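HDLP (histone deacetylase-like protein) (Aquifex aeolicus, PDB 1C3S) probably acts as a zinc-dependent deacetylase of the histone deacetylase family, and binds a hydroxamic acid inhibitor at its zinc ion. Local coordinates at residues L163-D168 / F186-H191. The protein carries 2 engineered substitutions. Residues are numbered along the deposited sequence; the frame is centred on the assembly and turned at random.
Sequences LYIDLD and FVLSLH. With ZN (zinc ion), chain B; SHH (octanedioic acid hydroxyamide phenylamide), chain C.
Leu188, Tyr164 and Phe186 bury the most surface in the contact between strands 163-166 and 186-191. The two strands run parallel, 8° apart, in the central sheet of the arginase-like histone deacetylase fold. Helix 173-179 links them in a beta-alpha-beta unit.

Leu188 sits opposite Ile165, and its backbone binds on both sides of that residue. Leu188 N donates a hydrogen bond to Tyr164 O at 2.8 Å, and Leu188 O accepts one from Asp166 N at 3.0 Å. The side chains of Leu188 and Ile165 lie alongside each other, with Leu188 CD2 4.1 Å from Ile165 CG1. Leu163 and Phe186 share this face of the sheet. Leu163 CD1 approaches the Phe186 ring obliquely, 3.7 Å from Phe186 CD2. Leu163, Ile165 and Leu167 bond by their backbones to strand 250-254 on the other edge.

Tyr164, Val187, Asp166 and Ser189 project from the opposite face. Tyr164 N donates to Phe186 O. Tyr164 CG is anti to the backbone N (chi1 -179°), which lays the ring beside Val187. Val187 CG1 meets the ring at its edge, 4.0 Å from Tyr164 CD2. The phenol runs along its own strand, and Tyr164 OH donates to Asp166 OD2 from 24° outside the carboxylate plane. His131 ND1 also bonds this oxygen. A phenylalanine in place of Tyr164 lacks the hydroxyl, which would probably leave Asp166 OD2 without its phenol partner and the carboxylate less firmly fixed.

Past the strand end, Asp168 binds zinc with His170 and Asp258, while Gly295 N and Gln254 NE2 hold Asp168 OD1. Asp168 OD2 lies 1.9 Å from the zinc ion, which also takes the hydroxamate O1 of the inhibitor.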
loop_
_atom_site.group_PDB
_atom_site.type_symbol
_atom_site.label_atom_id
_atom_site.label_comp_id
_atom_site.label_asym_id
_atom_site.label_seq_id
_atom_site.Cartn_x
_atom_site.Cartn_y
_atom_site.Cartn_z
ATOM N N LEU A 163 -4.990 -10.655 -10.248
ATOM C CA LEU A 163 -5.861 -9.667 -9.639
ATOM C C LEU A 163 -5.102 -8.766 -8.693
ATOM O O LEU A 163 -4.194 -9.196 -7.997
ATOM C CB LEU A 163 -7.009 -10.345 -8.884
ATOM C CG LEU A 163 -7.933 -9.433 -8.060
ATOM C CD1 LEU A 163 -8.404 -8.279 -8.921
ATOM C CD2 LEU A 163 -9.118 -10.253 -7.509
ATOM N N TYR A 164 -5.491 -7.503 -8.679
ATOM C CA TYR A 164 -4.865 -6.534 -7.813
ATOM C C TYR A 164 -5.918 -5.668 -7.134
ATOM O O TYR A 164 -6.698 -4.992 -7.789
ATOM C CB TYR A 164 -3.921 -5.659 -8.626
ATOM C CG TYR A 164 -3.224 -4.639 -7.786
ATOM C CD1 TYR A 164 -2.261 -5.019 -6.855
ATOM C CD2 TYR A 164 -3.554 -3.291 -7.894
ATOM C CE1 TYR A 164 -1.640 -4.079 -6.052
ATOM C CE2 TYR A 164 -2.937 -2.335 -7.090
ATOM C CZ TYR A 164 -1.981 -2.731 -6.174
ATOM O OH TYR A 164 -1.370 -1.773 -5.405
ATOM N N ILE A 165 -5.925 -5.696 -5.811
ATOM C CA ILE A 165 -6.870 -4.916 -5.008
ATOM C C ILE A 165 -6.064 -3.909 -4.158
ATOM O O ILE A 165 -5.177 -4.284 -3.393
ATOM C CB ILE A 165 -7.671 -5.842 -4.078
ATOM C CG1 ILE A 165 -8.425 -6.882 -4.915
ATOM C CG2 ILE A 165 -8.594 -5.022 -3.183
ATOM C CD1 ILE A 165 -8.969 -8.066 -4.096
ATOM N N ASP A 166 -6.398 -2.636 -4.293
ATOM C CA ASP A 166 -5.711 -1.567 -3.600
ATOM C C ASP A 166 -6.691 -0.917 -2.604
ATOM O O ASP A 166 -7.695 -0.329 -3.002
ATOM C CB ASP A 166 -5.238 -0.570 -4.667
ATOM C CG ASP A 166 -4.298 0.495 -4.136
ATOM O OD1 ASP A 166 -4.729 1.328 -3.315
ATOM O OD2 ASP A 166 -3.118 0.499 -4.562
ATOM N N LEU A 167 -6.415 -1.032 -1.309
ATOM C CA LEU A 167 -7.309 -0.438 -0.326
ATOM C C LEU A 167 -6.695 0.828 0.240
ATOM O O LEU A 167 -7.189 1.388 1.201
ATOM C CB LEU A 167 -7.613 -1.417 0.806
ATOM C CG LEU A 167 -8.083 -2.820 0.415
ATOM C CD1 LEU A 167 -8.393 -3.602 1.689
ATOM C CD2 LEU A 167 -9.286 -2.756 -0.489
ATOM N N ASP A 168 -5.608 1.270 -0.376
ATOM C CA ASP A 168 -4.939 2.482 0.036
ATOM C C ASP A 168 -5.917 3.599 -0.259
ATOM O O ASP A 168 -6.652 3.537 -1.243
ATOM C CB ASP A 168 -3.704 2.705 -0.807
ATOM C CG ASP A 168 -2.818 3.763 -0.247
ATOM O OD1 ASP A 168 -1.900 3.388 0.508
ATOM O OD2 ASP A 168 -3.050 4.955 -0.541
ATOM N N PHE A 186 -6.489 -7.743 -13.634
ATOM C CA PHE A 186 -7.663 -6.977 -13.243
ATOM C C PHE A 186 -7.237 -6.055 -12.108
ATOM O O PHE A 186 -6.810 -6.526 -11.066
ATOM C CB PHE A 186 -8.781 -7.881 -12.723
ATOM C CG PHE A 186 -10.084 -7.163 -12.550
ATOM C CD1 PHE A 186 -11.024 -7.153 -13.576
ATOM C CD2 PHE A 186 -10.324 -6.403 -11.413
ATOM C CE1 PHE A 186 -12.174 -6.404 -13.478
ATOM C CE2 PHE A 186 -11.469 -5.647 -11.304
ATOM C CZ PHE A 186 -12.405 -5.645 -12.344
ATOM N N VAL A 187 -7.352 -4.748 -12.312
ATOM C CA VAL A 187 -6.988 -3.775 -11.285
ATOM C C VAL A 187 -8.259 -3.220 -10.674
ATOM O O VAL A 187 -9.146 -2.768 -11.395
ATOM C CB VAL A 187 -6.152 -2.604 -11.872
ATOM C CG1 VAL A 187 -5.760 -1.609 -10.769
ATOM C CG2 VAL A 187 -4.914 -3.159 -12.561
ATOM N N LEU A 188 -8.337 -3.276 -9.346
ATOM C CA LEU A 188 -9.491 -2.780 -8.560
ATOM C C LEU A 188 -8.983 -1.833 -7.476
ATOM O O LEU A 188 -8.005 -2.138 -6.797
ATOM C CB LEU A 188 -10.231 -3.942 -7.858
ATOM C CG LEU A 188 -11.218 -3.502 -6.756
ATOM C CD1 LEU A 188 -12.366 -2.768 -7.407
ATOM C CD2 LEU A 188 -11.740 -4.700 -5.953
ATOM N N SER A 189 -9.662 -0.718 -7.262
ATOM C CA SER A 189 -9.179 0.210 -6.260
ATOM C C SER A 189 -10.250 1.047 -5.598
ATOM O O SER A 189 -11.084 1.651 -6.275
ATOM C CB SER A 189 -8.130 1.145 -6.899
ATOM O OG SER A 189 -7.736 2.199 -6.028
ATOM N N LEU A 190 -10.235 1.081 -4.271
ATOM C CA LEU A 190 -11.159 1.935 -3.543
ATOM C C LEU A 190 -10.196 3.035 -3.126
ATOM O O LEU A 190 -9.079 2.746 -2.734
ATOM C CB LEU A 190 -11.757 1.251 -2.296
ATOM C CG LEU A 190 -12.400 -0.146 -2.342
ATOM C CD1 LEU A 190 -13.582 -0.168 -1.389
ATOM C CD2 LEU A 190 -12.849 -0.507 -3.723
ATOM N N HIS A 191 -10.612 4.289 -3.224
ATOM C CA HIS A 191 -9.730 5.407 -2.879
ATOM C C HIS A 191 -10.507 6.720 -2.764
ATOM O O HIS A 191 -11.692 6.782 -3.102
ATOM C CB HIS A 191 -8.667 5.542 -3.968
ATOM C CG HIS A 191 -9.249 5.622 -5.343
ATOM N ND1 HIS A 191 -10.056 6.665 -5.747
ATOM C CD2 HIS A 191 -9.222 4.746 -6.378
ATOM C CE1 HIS A 191 -10.499 6.431 -6.969
ATOM N NE2 HIS A 191 -10.006 5.272 -7.375
HETATM ZN ZN ZN B . -2.240 6.611 0.017
HETATM O O1 SHH C . -1.347 6.332 -1.566
HETATM O O2 SHH C . -0.037 8.222 0.030
HETATM N N1 SHH C . -0.470 7.345 -1.987
HETATM C C1 SHH C . -0.214 8.399 -1.148
HETATM C C2 SHH C . -0.355 9.731 -1.707
HETATM C C3 SHH C . 0.944 10.521 -1.782
HETATM C C4 SHH C . 0.721 11.878 -2.414
HETATM C C5 SHH C . 0.424 12.891 -1.335
HETATM C C6 SHH C . 0.865 14.214 -1.927
HETATM C C7 SHH C . 0.158 15.375 -1.264
HETATM C C8 SHH C . 1.136 16.160 -0.442
HETATM O O3 SHH C . 2.149 16.690 -0.870
HETATM N N2 SHH C . 0.743 16.241 0.846
HETATM C C9 SHH C . 1.462 16.651 2.111
HETATM C C10 SHH C . 0.676 16.634 3.316
HETATM C C11 SHH C . 1.283 17.023 4.595
HETATM C C12 SHH C . 2.643 17.443 4.680
HETATM C C13 SHH C . 3.421 17.472 3.431
HETATM C C14 SHH C . 2.846 17.064 2.127
#